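Long-range contacts in 6-phospho-beta-glucosidase BglT (Thermotoga maritima, PDB 1UP7), which hydrolyses cellobiose 6'-phosphate into glucose 6-phosphate and glucose, with NAD and a manganese ion as cofactors: residues S12-E17 against T289-S294; K45-F50 against E273-Y278; G162-P167 against S294-A299. All blocks are in the same frame, centred on the assembly; numbering follows the deposited sequence.

Interaction 1: S12-E17 against T289-S294; sequences SSYTPE and TKRGGS. With NAD (nicotinamide-adenine-dinucleotide), chain I; G6P (6-O-phosphono-alpha-D-glucopyranose), chain J.
Y14 and R291 cross at about a right angle, and the phenol end of the tyrosine lies over the flat of the guanidinium: Y14 CZ stands 3.6 Å above its centre, with the two planes 50° apart. Y14 OH comes within 3.0 Å of R291 NH2, but the angle is poor for a hydrogen bond, so the two meet by close packing of the phenol end over the guanidinium face. The arginine's N-H groups are spent at its edge instead. R291 NE reaches G6P O1P (2.9 Å), R291 NH2 reaches G6P O3P (2.6 Å), and NH1 and NH2 share O1N of the NAD pyrophosphate, so one cation ties the two ligands together. Bends at chi2 and chi3 fold its chain back to this position, and R291 CB packs on Y14 CE1. Beside it, G293 CA lies 3.6 Å from Y14 CE1; a CB there would collide with the ring. One face of Y14 also takes the nicotinamide, with NAD C4N 3.3 Å above it toward the rim. Away from this dense patch the contact thins: S13 OG is 3.6 Å from R291 NH1, buried but without a polar partner, and T289 and K290 turn to solvent. S12 OG, anti to the backbone N (chi1 162°), accepts a capping bond from Y14 N and donates to NAD O2N at 2.6 Å. A tight turn between strand 4-8 and helix 15-25 that holds the pyrophosphate is characteristic of a Rossmann dinucleotide site; here S12 caps it and the 289-294 loop, which also binds the sugar phosphate, closes it.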
loop_
_atom_site.group_PDB
_atom_site.type_symbol
_atom_site.label_atom_id
_atom_site.label_comp_id
_atom_site.label_asym_id
_atom_site.label_seq_id
_atom_site.Cartn_x
_atom_site.Cartn_y
_atom_site.Cartn_z
ATOM N N SER A 12 32.476 -25.300 -13.617
ATOM C CA SER A 12 31.857 -25.841 -12.409
ATOM C C SER A 12 31.772 -27.365 -12.459
ATOM O O SER A 12 31.512 -27.970 -13.499
ATOM C CB SER A 12 30.448 -25.286 -12.142
ATOM O OG SER A 12 29.770 -26.135 -11.231
ATOM N N SER A 13 31.987 -27.990 -11.311
ATOM C CA SER A 13 31.864 -29.442 -11.239
ATOM C C SER A 13 30.423 -29.935 -11.341
ATOM O O SER A 13 30.219 -31.132 -11.541
ATOM C CB SER A 13 32.613 -30.045 -10.049
ATOM O OG SER A 13 31.988 -29.716 -8.827
ATOM N N TYR A 14 29.445 -29.025 -11.274
ATOM C CA TYR A 14 28.038 -29.393 -11.498
ATOM C C TYR A 14 27.613 -29.363 -12.976
ATOM O O TYR A 14 26.493 -29.827 -13.307
ATOM C CB TYR A 14 27.059 -28.482 -10.729
ATOM C CG TYR A 14 27.160 -28.460 -9.233
ATOM C CD1 TYR A 14 26.688 -29.521 -8.445
ATOM C CD2 TYR A 14 27.694 -27.344 -8.585
ATOM C CE1 TYR A 14 26.778 -29.457 -7.036
ATOM C CE2 TYR A 14 27.788 -27.277 -7.202
ATOM C CZ TYR A 14 27.325 -28.325 -6.436
ATOM O OH TYR A 14 27.420 -28.193 -5.064
ATOM N N THR A 15 28.476 -28.807 -13.839
ATOM C CA THR A 15 28.156 -28.651 -15.267
ATOM C C THR A 15 27.587 -29.943 -15.925
ATOM O O THR A 15 26.588 -29.868 -16.622
ATOM C CB THR A 15 29.380 -28.088 -16.019
ATOM O OG1 THR A 15 29.499 -26.689 -15.734
ATOM C CG2 THR A 15 29.198 -28.158 -17.528
ATOM N N PRO A 16 28.191 -31.113 -15.676
ATOM C CA PRO A 16 27.690 -32.362 -16.256
ATOM C C PRO A 16 26.231 -32.603 -15.894
ATOM O O PRO A 16 25.461 -33.026 -16.750
ATOM C CB PRO A 16 28.578 -33.440 -15.607
ATOM C CG PRO A 16 29.840 -32.724 -15.262
ATOM C CD PRO A 16 29.359 -31.376 -14.800
ATOM N N GLU A 17 25.849 -32.316 -14.652
ATOM C CA GLU A 17 24.447 -32.440 -14.238
ATOM C C GLU A 17 23.552 -31.426 -14.936
ATOM O O GLU A 17 22.457 -31.772 -15.382
ATOM C CB GLU A 17 24.308 -32.360 -12.698
ATOM C CG GLU A 17 23.178 -33.185 -12.089
ATOM C CD GLU A 17 23.391 -34.708 -12.129
ATOM O OE1 GLU A 17 24.450 -35.233 -11.667
ATOM O OE2 GLU A 17 22.460 -35.406 -12.602
ATOM N N THR A 289 27.266 -36.339 -5.795
ATOM C CA THR A 289 26.218 -36.135 -4.762
ATOM C C THR A 289 26.783 -35.614 -3.428
ATOM O O THR A 289 26.063 -34.958 -2.653
ATOM C CB THR A 289 25.389 -37.392 -4.524
ATOM O OG1 THR A 289 26.271 -38.506 -4.333
ATOM C CG2 THR A 289 24.584 -37.742 -5.786
ATOM N N LYS A 290 28.073 -35.897 -3.176
ATOM C CA LYS A 290 28.831 -35.285 -2.065
ATOM C C LYS A 290 28.726 -33.757 -2.028
ATOM O O LYS A 290 29.003 -33.126 -0.999
ATOM C CB LYS A 290 30.303 -35.653 -2.171
ATOM C CG LYS A 290 30.615 -37.056 -1.699
ATOM C CD LYS A 290 32.117 -37.241 -1.426
ATOM C CE LYS A 290 32.523 -36.781 -0.007
ATOM N NZ LYS A 290 33.830 -37.438 0.401
ATOM N N ARG A 291 28.342 -33.152 -3.157
ATOM C CA ARG A 291 28.056 -31.717 -3.192
ATOM C C ARG A 291 26.575 -31.480 -2.828
ATOM O O ARG A 291 25.733 -32.382 -3.041
ATOM C CB ARG A 291 28.377 -31.139 -4.581
ATOM C CG ARG A 291 29.825 -31.414 -5.092
ATOM C CD ARG A 291 30.903 -30.398 -4.650
ATOM N NE ARG A 291 30.347 -29.145 -4.161
ATOM C CZ ARG A 291 30.539 -27.954 -4.733
ATOM N NH1 ARG A 291 31.303 -27.835 -5.822
ATOM N NH2 ARG A 291 29.955 -26.875 -4.217
ATOM N N GLY A 292 26.265 -30.311 -2.255
ATOM C CA GLY A 292 24.926 -30.037 -1.742
ATOM C C GLY A 292 24.103 -29.287 -2.769
ATOM O O GLY A 292 23.020 -28.746 -2.465
ATOM N N GLY A 293 24.588 -29.253 -3.999
ATOM C CA GLY A 293 23.950 -28.443 -5.024
ATOM C C GLY A 293 23.090 -29.270 -5.962
ATOM O O GLY A 293 22.467 -28.764 -6.912
ATOM N N SER A 294 23.010 -30.551 -5.694
ATOM C CA SER A 294 22.233 -31.387 -6.580
ATOM C C SER A 294 20.778 -30.918 -6.823
ATOM O O SER A 294 20.128 -30.253 -5.980
ATOM C CB SER A 294 22.320 -32.847 -6.137
ATOM O OG SER A 294 23.652 -33.309 -6.423
HETATM P PA NAD I . 33.037 -23.202 -8.471
HETATM O O1A NAD I . 34.108 -22.728 -7.572
HETATM O O2A NAD I . 33.299 -24.557 -9.163
HETATM O O5B NAD I . 32.880 -22.021 -9.569
HETATM C C5B NAD I . 32.305 -22.303 -10.818
HETATM C C4B NAD I . 33.180 -21.756 -11.938
HETATM O O4B NAD I . 33.100 -20.333 -11.984
HETATM C C3B NAD I . 34.660 -22.097 -11.829
HETATM O O3B NAD I . 35.009 -22.890 -12.954
HETATM C C2B NAD I . 35.376 -20.745 -11.861
HETATM O O2B NAD I . 36.561 -20.782 -12.630
HETATM C C1B NAD I . 34.334 -19.889 -12.557
HETATM N N9A NAD I . 34.457 -18.451 -12.337
HETATM C C8A NAD I . 34.885 -17.757 -11.221
HETATM N N7A NAD I . 34.771 -16.443 -11.516
HETATM C C5A NAD I . 34.243 -16.283 -12.743
HETATM C C6A NAD I . 33.936 -15.177 -13.525
HETATM N N6A NAD I . 34.133 -13.937 -13.090
HETATM N N1A NAD I . 33.415 -15.371 -14.799
HETATM C C2A NAD I . 33.220 -16.651 -15.290
HETATM N N3A NAD I . 33.557 -17.737 -14.518
HETATM C C4A NAD I . 34.057 -17.549 -13.276
HETATM O O3 NAD I . 31.709 -23.269 -7.565
HETATM P PN NAD I . 30.365 -24.106 -7.814
HETATM O O1N NAD I . 30.279 -24.980 -6.617
HETATM O O2N NAD I . 30.266 -24.677 -9.140
HETATM O O5D NAD I . 29.209 -23.003 -7.777
HETATM C C5D NAD I . 29.243 -21.776 -8.483
HETATM C C4D NAD I . 28.208 -20.834 -7.847
HETATM O O4D NAD I . 26.877 -21.343 -7.920
HETATM C C3D NAD I . 28.474 -20.607 -6.366
HETATM O O3D NAD I . 28.229 -19.251 -6.145
HETATM C C2D NAD I . 27.445 -21.473 -5.647
HETATM O O2D NAD I . 27.049 -21.001 -4.370
HETATM C C1D NAD I . 26.302 -21.576 -6.630
HETATM N N1N NAD I . 25.824 -22.959 -6.711
HETATM C C2N NAD I . 25.770 -23.482 -7.983
HETATM C C3N NAD I . 25.341 -24.767 -8.212
HETATM C C7N NAD I . 25.325 -25.282 -9.632
HETATM O O7N NAD I . 24.240 -26.015 -10.167
HETATM N N7N NAD I . 26.386 -25.012 -10.409
HETATM C C4N NAD I . 24.961 -25.526 -7.102
HETATM C C5N NAD I . 25.003 -25.006 -5.792
HETATM C C6N NAD I . 25.445 -23.696 -5.609
HETATM C C1 G6P J . 22.509 -26.317 -0.706
HETATM C C2 G6P J . 22.115 -24.842 -0.993
HETATM C C3 G6P J . 23.041 -24.258 -2.059
HETATM C C4 G6P J . 24.455 -24.303 -1.504
HETATM C C5 G6P J . 24.840 -25.779 -1.286
HETATM C C6 G6P J . 26.234 -25.883 -0.684
HETATM O O1 G6P J . 21.736 -26.950 0.331
HETATM O O2 G6P J . 20.767 -24.685 -1.432
HETATM O O3 G6P J . 22.668 -22.935 -2.460
HETATM O O4 G6P J . 25.357 -23.597 -2.358
HETATM O O5 G6P J . 23.914 -26.444 -0.388
HETATM O O6 G6P J . 26.887 -27.069 -1.110
HETATM P P G6P J . 28.495 -27.155 -1.150
HETATM O O1P G6P J . 28.824 -28.461 -1.834
HETATM O O2P G6P J . 29.175 -27.154 0.211
HETATM O O3P G6P J . 28.979 -25.991 -1.968
#

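Interaction 2: K45-F50 against E273-Y278; sequences KIVVDF and ELFEKY
F50 and Y278 form the aromatic part of this helix pair. Their rings lie 23° from parallel but are slid apart, with centroids 5.0 Å apart, so they overlap little; the touch is made by F50 CE2 and Y278 CD1 at 3.6 Å. F50 CG stands anti to the backbone N (chi1 175°), which carries the ring toward helix 263-278 and sets F50 CB 3.6 Å from the carbonyl O of Y278. Aliphatic packing fills the rest: I46 CG2 lies 4.1 Å from Y278 CB, and V47 CG2 touches Y278 CD2 and lies at the edge of the F275 ring, where its modelled closeness is doubtful. The polar atoms of Y278 find partners outside the two segments: OH bonds to S13 O and O accepts from R53. K45 and D49 make a salt bridge along their own helix. An alanine in place of Y278 would probably open a gap beside F50 and V47 and leave S13 O without its hydroxyl partner. The local axes approach to 9.5 Å and cross at 50°, with helix 15-25 completing the packing: T15 meets V47, and P16 meets both F50 and Y278. On another side of helix 41-55, V48 packs on strand 60-63 at the edge of the parallel sheet.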
loop_
_atom_site.group_PDB
_atom_site.type_symbol
_atom_site.label_atom_id
_atom_site.label_comp_id
_atom_site.label_asym_id
_atom_site.label_seq_id
_atom_site.Cartn_x
_atom_site.Cartn_y
_atom_site.Cartn_z
ATOM N N LYS A 45 37.952 -26.851 -19.897
ATOM C CA LYS A 45 38.186 -27.736 -21.030
ATOM C C LYS A 45 38.011 -29.215 -20.647
ATOM O O LYS A 45 37.432 -29.994 -21.405
ATOM C CB LYS A 45 39.572 -27.482 -21.620
ATOM C CG LYS A 45 40.103 -28.565 -22.554
ATOM C CD LYS A 45 39.548 -28.383 -23.969
ATOM C CE LYS A 45 40.315 -29.264 -24.974
ATOM N NZ LYS A 45 39.448 -29.611 -26.147
ATOM N N ILE A 46 38.506 -29.596 -19.469
ATOM C CA ILE A 46 38.312 -30.954 -18.960
ATOM C C ILE A 46 36.821 -31.246 -18.789
ATOM O O ILE A 46 36.337 -32.278 -19.247
ATOM C CB ILE A 46 39.070 -31.191 -17.619
ATOM C CG1 ILE A 46 40.578 -31.326 -17.852
ATOM C CG2 ILE A 46 38.542 -32.432 -16.880
ATOM C CD1 ILE A 46 41.403 -30.715 -16.685
ATOM N N VAL A 47 36.098 -30.328 -18.163
ATOM C CA VAL A 47 34.680 -30.514 -17.932
ATOM C C VAL A 47 33.879 -30.565 -19.238
ATOM O O VAL A 47 33.033 -31.444 -19.397
ATOM C CB VAL A 47 34.129 -29.445 -16.961
ATOM C CG1 VAL A 47 32.644 -29.652 -16.742
ATOM C CG2 VAL A 47 34.891 -29.483 -15.647
ATOM N N VAL A 48 34.167 -29.648 -20.166
ATOM C CA VAL A 48 33.467 -29.588 -21.453
ATOM C C VAL A 48 33.778 -30.795 -22.367
ATOM O O VAL A 48 32.899 -31.260 -23.116
ATOM C CB VAL A 48 33.656 -28.239 -22.160
ATOM C CG1 VAL A 48 33.133 -28.280 -23.602
ATOM C CG2 VAL A 48 32.940 -27.147 -21.359
ATOM N N ASP A 49 34.993 -31.335 -22.282
ATOM C CA ASP A 49 35.307 -32.542 -23.039
ATOM C C ASP A 49 34.467 -33.706 -22.532
ATOM O O ASP A 49 33.998 -34.523 -23.313
ATOM C CB ASP A 49 36.773 -32.953 -22.935
ATOM C CG ASP A 49 37.677 -32.143 -23.827
ATOM O OD1 ASP A 49 37.168 -31.393 -24.685
ATOM O OD2 ASP A 49 38.923 -32.173 -23.725
ATOM N N PHE A 50 34.303 -33.791 -21.212
ATOM C CA PHE A 50 33.410 -34.775 -20.614
ATOM C C PHE A 50 31.953 -34.519 -21.059
ATOM O O PHE A 50 31.264 -35.456 -21.466
ATOM C CB PHE A 50 33.578 -34.801 -19.083
ATOM C CG PHE A 50 32.613 -35.712 -18.343
ATOM C CD1 PHE A 50 32.323 -36.995 -18.794
ATOM C CD2 PHE A 50 32.034 -35.291 -17.153
ATOM C CE1 PHE A 50 31.444 -37.837 -18.083
ATOM C CE2 PHE A 50 31.170 -36.130 -16.437
ATOM C CZ PHE A 50 30.867 -37.399 -16.913
ATOM N N GLU A 273 38.971 -34.405 -6.702
ATOM C CA GLU A 273 38.658 -35.802 -7.017
ATOM C C GLU A 273 37.672 -35.887 -8.193
ATOM O O GLU A 273 37.791 -36.756 -9.049
ATOM C CB GLU A 273 38.073 -36.529 -5.801
ATOM C CG GLU A 273 39.091 -37.017 -4.771
ATOM C CD GLU A 273 38.483 -37.230 -3.368
ATOM O OE1 GLU A 273 37.287 -36.873 -3.132
ATOM O OE2 GLU A 273 39.199 -37.752 -2.478
ATOM N N LEU A 274 36.695 -34.991 -8.232
ATOM C CA LEU A 274 35.747 -34.953 -9.347
ATOM C C LEU A 274 36.470 -34.651 -10.675
ATOM O O LEU A 274 36.276 -35.359 -11.681
ATOM C CB LEU A 274 34.619 -33.957 -9.075
ATOM C CG LEU A 274 33.527 -34.476 -8.126
ATOM C CD1 LEU A 274 32.595 -33.362 -7.722
ATOM C CD2 LEU A 274 32.762 -35.628 -8.748
ATOM N N PHE A 275 37.348 -33.649 -10.655
ATOM C CA PHE A 275 38.056 -33.257 -11.872
ATOM C C PHE A 275 38.963 -34.320 -12.445
ATOM O O PHE A 275 39.026 -34.501 -13.665
ATOM C CB PHE A 275 38.705 -31.882 -11.754
ATOM C CG PHE A 275 37.682 -30.775 -11.796
ATOM C CD1 PHE A 275 37.230 -30.269 -13.009
ATOM C CD2 PHE A 275 37.102 -30.301 -10.620
ATOM C CE1 PHE A 275 36.249 -29.265 -13.025
ATOM C CE2 PHE A 275 36.141 -29.319 -10.642
ATOM C CZ PHE A 275 35.706 -28.803 -11.840
ATOM N N GLU A 276 39.626 -35.056 -11.566
ATOM C CA GLU A 276 40.404 -36.218 -11.986
ATOM C C GLU A 276 39.543 -37.302 -12.645
ATOM O O GLU A 276 39.942 -37.893 -13.651
ATOM C CB GLU A 276 41.200 -36.806 -10.816
ATOM C CG GLU A 276 42.567 -36.157 -10.626
ATOM C CD GLU A 276 43.266 -35.864 -11.958
ATOM O OE1 GLU A 276 43.736 -36.841 -12.622
ATOM O OE2 GLU A 276 43.309 -34.660 -12.349
ATOM N N LYS A 277 38.370 -37.558 -12.072
ATOM C CA LYS A 277 37.426 -38.509 -12.650
ATOM C C LYS A 277 36.869 -38.013 -13.989
ATOM O O LYS A 277 36.677 -38.806 -14.897
ATOM C CB LYS A 277 36.275 -38.788 -11.686
ATOM C CG LYS A 277 36.504 -39.987 -10.795
ATOM C CD LYS A 277 35.864 -39.785 -9.424
ATOM C CE LYS A 277 36.038 -41.030 -8.519
ATOM N NZ LYS A 277 35.177 -40.878 -7.308
ATOM N N TYR A 278 36.605 -36.709 -14.117
ATOM C CA TYR A 278 36.038 -36.190 -15.369
ATOM C C TYR A 278 36.964 -36.377 -16.592
ATOM O O TYR A 278 36.499 -36.341 -17.724
ATOM C CB TYR A 278 35.616 -34.725 -15.254
ATOM C CG TYR A 278 34.432 -34.419 -14.362
ATOM C CD1 TYR A 278 33.569 -35.413 -13.914
ATOM C CD2 TYR A 278 34.207 -33.121 -13.943
ATOM C CE1 TYR A 278 32.496 -35.099 -13.079
ATOM C CE2 TYR A 278 33.171 -32.806 -13.118
ATOM C CZ TYR A 278 32.304 -33.786 -12.687
ATOM O OH TYR A 278 31.244 -33.420 -11.864
#

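Interaction 3: G162-P167 against S294-A299; sequences GLCNVP and SMYSTA. With NAD (nicotinamide-adenine-dinucleotide), chain I; G6P (6-O-phosphono-alpha-D-glucopyranose), chain J.
N165 and Y296 bring their CA atoms to 5.0 Å where the loop leaving strand 160-162 passes the start of helix 296-308, with M295 at the N-cap. The N165 amide crosses the Y296 side chain at about a right angle, its plane 34° from the ring, and N165 CG lies 3.3 Å from Y296 CE1. N165 ND2 donates to S294 O at 2.9 Å in a nearly straight bond (167°), the acceptor lying in the amide plane; the same nitrogen also bonds to G292 O. Two carbonyls thus fix the rotation of the amide and turn N165 OD1 to the sugar, where it accepts a very short 2.5 Å bond from G6P O2. Its CG sits between the backbone N and the carbonyl carbon (chi1 71°), which brings the amide alongside the CD1-CE1 side of the tyrosine. The Y296 ring is sandwiched: the N165 backbone N lies 3.7 Å above one face, with C164 C beside it, and NAD C4N lies 3.2 Å from the opposite face, both toward the rim. Y296 OH then meets G6P O3 at 2.5 Å, with C3 of the sugar in the ring plane, and F140 packs edge-to-face with Y296. Farther from the ligands the contact is looser and apolar, L163 CD2 touching A299 CB at 4.2 Å. C164 starts its side chain away from helix 296-308 and touches H194; both are manganese-binding residues of this enzyme, though no manganese is present in this model. Nicotinamide and sugar meeting at Y296, beside the metal-binding C164, mark the active site of a family 4 glycosidase, in which Y243 is the proton acceptor, consistent with the NAD-dependent oxidation at C3 by which this family works.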
loop_
_atom_site.group_PDB
_atom_site.type_symbol
_atom_site.label_atom_id
_atom_site.label_comp_id
_atom_site.label_asym_id
_atom_site.label_seq_id
_atom_site.Cartn_x
_atom_site.Cartn_y
_atom_site.Cartn_z
ATOM N N GLY A 162 16.355 -15.576 -10.207
ATOM C CA GLY A 162 17.194 -16.202 -9.203
ATOM C C GLY A 162 16.651 -17.568 -8.849
ATOM O O GLY A 162 15.441 -17.749 -8.634
ATOM N N LEU A 163 17.549 -18.533 -8.793
ATOM C CA LEU A 163 17.180 -19.912 -8.499
ATOM C C LEU A 163 17.989 -20.433 -7.336
ATOM O O LEU A 163 19.050 -19.926 -7.051
ATOM C CB LEU A 163 17.474 -20.775 -9.705
ATOM C CG LEU A 163 16.370 -21.619 -10.274
ATOM C CD1 LEU A 163 15.191 -20.736 -10.619
ATOM C CD2 LEU A 163 16.913 -22.316 -11.493
ATOM N N CYS A 164 17.483 -21.468 -6.688
ATOM C CA CYS A 164 18.181 -22.161 -5.612
ATOM C C CYS A 164 17.583 -23.568 -5.620
ATOM O O CYS A 164 16.562 -23.789 -6.304
ATOM C CB CYS A 164 17.959 -21.384 -4.303
ATOM S SG CYS A 164 18.276 -22.227 -2.739
ATOM N N ASN A 165 18.207 -24.522 -4.914
ATOM C CA ASN A 165 17.739 -25.920 -4.978
ATOM C C ASN A 165 16.831 -26.411 -3.852
ATOM O O ASN A 165 16.330 -27.531 -3.935
ATOM C CB ASN A 165 18.879 -26.949 -5.239
ATOM C CG ASN A 165 19.835 -27.136 -4.028
ATOM O OD1 ASN A 165 19.879 -26.294 -3.125
ATOM N ND2 ASN A 165 20.630 -28.209 -4.045
ATOM N N VAL A 166 16.589 -25.609 -2.815
ATOM C CA VAL A 166 15.726 -26.116 -1.724
ATOM C C VAL A 166 14.262 -26.360 -2.094
ATOM O O VAL A 166 13.714 -27.401 -1.711
ATOM C CB VAL A 166 15.929 -25.435 -0.292
ATOM C CG1 VAL A 166 17.251 -24.608 -0.196
ATOM C CG2 VAL A 166 14.716 -24.632 0.158
ATOM N N PRO A 167 13.631 -25.480 -2.888
ATOM C CA PRO A 167 12.244 -25.728 -3.288
ATOM C C PRO A 167 12.142 -27.045 -4.022
ATOM O O PRO A 167 11.349 -27.907 -3.595
ATOM C CB PRO A 167 11.903 -24.551 -4.210
ATOM C CG PRO A 167 12.888 -23.454 -3.829
ATOM C CD PRO A 167 14.153 -24.226 -3.488
ATOM N N SER A 294 23.010 -30.551 -5.694
ATOM C CA SER A 294 22.233 -31.387 -6.580
ATOM C C SER A 294 20.778 -30.918 -6.823
ATOM O O SER A 294 20.128 -30.253 -5.980
ATOM C CB SER A 294 22.320 -32.847 -6.137
ATOM O OG SER A 294 23.652 -33.309 -6.423
ATOM N N MET A 295 20.286 -31.288 -8.002
ATOM C CA MET A 295 18.979 -30.891 -8.496
ATOM C C MET A 295 18.846 -29.422 -8.869
ATOM O O MET A 295 17.803 -28.978 -9.371
ATOM C CB MET A 295 17.847 -31.430 -7.623
ATOM C CG MET A 295 17.461 -32.837 -8.091
ATOM S SD MET A 295 15.943 -33.532 -7.350
ATOM C CE MET A 295 15.206 -32.186 -6.632
ATOM N N TYR A 296 19.911 -28.658 -8.683
ATOM C CA TYR A 296 19.960 -27.316 -9.255
ATOM C C TYR A 296 19.729 -27.458 -10.758
ATOM O O TYR A 296 19.022 -26.651 -11.369
ATOM C CB TYR A 296 21.340 -26.703 -9.029
ATOM C CG TYR A 296 21.465 -25.671 -7.899
ATOM C CD1 TYR A 296 21.792 -26.054 -6.598
ATOM C CD2 TYR A 296 21.326 -24.307 -8.148
ATOM C CE1 TYR A 296 21.938 -25.090 -5.560
ATOM C CE2 TYR A 296 21.477 -23.351 -7.119
ATOM C CZ TYR A 296 21.785 -23.755 -5.849
ATOM O OH TYR A 296 21.935 -22.821 -4.849
ATOM N N SER A 297 20.309 -28.510 -11.341
ATOM C CA SER A 297 20.202 -28.854 -12.765
ATOM C C SER A 297 18.792 -28.940 -13.281
ATOM O O SER A 297 18.422 -28.265 -14.247
ATOM C CB SER A 297 20.779 -30.258 -12.979
ATOM O OG SER A 297 19.790 -31.266 -12.704
ATOM N N THR A 298 18.031 -29.848 -12.684
ATOM C CA THR A 298 16.638 -30.003 -13.036
ATOM C C THR A 298 15.923 -28.671 -12.871
ATOM O O THR A 298 15.093 -28.318 -13.717
ATOM C CB THR A 298 15.950 -31.076 -12.171
ATOM O OG1 THR A 298 16.659 -32.306 -12.309
ATOM C CG2 THR A 298 14.566 -31.447 -12.761
ATOM N N ALA A 299 16.214 -27.927 -11.803
ATOM C CA ALA A 299 15.414 -26.731 -11.563
ATOM C C ALA A 299 15.632 -25.758 -12.729
ATOM O O ALA A 299 14.686 -25.159 -13.223
ATOM C CB ALA A 299 15.728 -26.086 -10.209
HETATM P PA NAD I . 33.037 -23.202 -8.471
HETATM O O1A NAD I . 34.108 -22.728 -7.572
HETATM O O2A NAD I . 33.299 -24.557 -9.163
HETATM O O5B NAD I . 32.880 -22.021 -9.569
HETATM C C5B NAD I . 32.305 -22.303 -10.818
HETATM C C4B NAD I . 33.180 -21.756 -11.938
HETATM O O4B NAD I . 33.100 -20.333 -11.984
HETATM C C3B NAD I . 34.660 -22.097 -11.829
HETATM O O3B NAD I . 35.009 -22.890 -12.954
HETATM C C2B NAD I . 35.376 -20.745 -11.861
HETATM O O2B NAD I . 36.561 -20.782 -12.630
HETATM C C1B NAD I . 34.334 -19.889 -12.557
HETATM N N9A NAD I . 34.457 -18.451 -12.337
HETATM C C8A NAD I . 34.885 -17.757 -11.221
HETATM N N7A NAD I . 34.771 -16.443 -11.516
HETATM C C5A NAD I . 34.243 -16.283 -12.743
HETATM C C6A NAD I . 33.936 -15.177 -13.525
HETATM N N6A NAD I . 34.133 -13.937 -13.090
HETATM N N1A NAD I . 33.415 -15.371 -14.799
HETATM C C2A NAD I . 33.220 -16.651 -15.290
HETATM N N3A NAD I . 33.557 -17.737 -14.518
HETATM C C4A NAD I . 34.057 -17.549 -13.276
HETATM O O3 NAD I . 31.709 -23.269 -7.565
HETATM P PN NAD I . 30.365 -24.106 -7.814
HETATM O O1N NAD I . 30.279 -24.980 -6.617
HETATM O O2N NAD I . 30.266 -24.677 -9.140
HETATM O O5D NAD I . 29.209 -23.003 -7.777
HETATM C C5D NAD I . 29.243 -21.776 -8.483
HETATM C C4D NAD I . 28.208 -20.834 -7.847
HETATM O O4D NAD I . 26.877 -21.343 -7.920
HETATM C C3D NAD I . 28.474 -20.607 -6.366
HETATM O O3D NAD I . 28.229 -19.251 -6.145
HETATM C C2D NAD I . 27.445 -21.473 -5.647
HETATM O O2D NAD I . 27.049 -21.001 -4.370
HETATM C C1D NAD I . 26.302 -21.576 -6.630
HETATM N N1N NAD I . 25.824 -22.959 -6.711
HETATM C C2N NAD I . 25.770 -23.482 -7.983
HETATM C C3N NAD I . 25.341 -24.767 -8.212
HETATM C C7N NAD I . 25.325 -25.282 -9.632
HETATM O O7N NAD I . 24.240 -26.015 -10.167
HETATM N N7N NAD I . 26.386 -25.012 -10.409
HETATM C C4N NAD I . 24.961 -25.526 -7.102
HETATM C C5N NAD I . 25.003 -25.006 -5.792
HETATM C C6N NAD I . 25.445 -23.696 -5.609
HETATM C C1 G6P J . 22.509 -26.317 -0.706
HETATM C C2 G6P J . 22.115 -24.842 -0.993
HETATM C C3 G6P J . 23.041 -24.258 -2.059
HETATM C C4 G6P J . 24.455 -24.303 -1.504
HETATM C C5 G6P J . 24.840 -25.779 -1.286
HETATM C C6 G6P J . 26.234 -25.883 -0.684
HETATM O O1 G6P J . 21.736 -26.950 0.331
HETATM O O2 G6P J . 20.767 -24.685 -1.432
HETATM O O3 G6P J . 22.668 -22.935 -2.460
HETATM O O4 G6P J . 25.357 -23.597 -2.358
HETATM O O5 G6P J . 23.914 -26.444 -0.388
HETATM O O6 G6P J . 26.887 -27.069 -1.110
HETATM P P G6P J . 28.495 -27.155 -1.150
HETATM O O1P G6P J . 28.824 -28.461 -1.834
HETATM O O2P G6P J . 29.175 -27.154 0.211
HETATM O O3P G6P J . 28.979 -25.991 -1.968
#

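In the fold
Interaction 1 is buried and interaction 3 partly buried but nearest the chain centre; both surround the same NAD and glucose 6-phosphate and share S294. Interaction 2 is buried but farther out. All three join the Rossmann part to the C-terminal part. Their chemistry follows their place: in interaction 1 an arginine bridges phosphates, in interaction 3 an amide and a tyrosine hold sugar hydroxyls, and interaction 2 is an apolar helix seam without ligand. Interaction 2 is nested in the loop closed by interaction 1 and meets it through P16, T15 and S13. Interactions 2 and 3 do not touch, although helices 263-278 and 296-308 follow each other, linked by a segment containing 289-294.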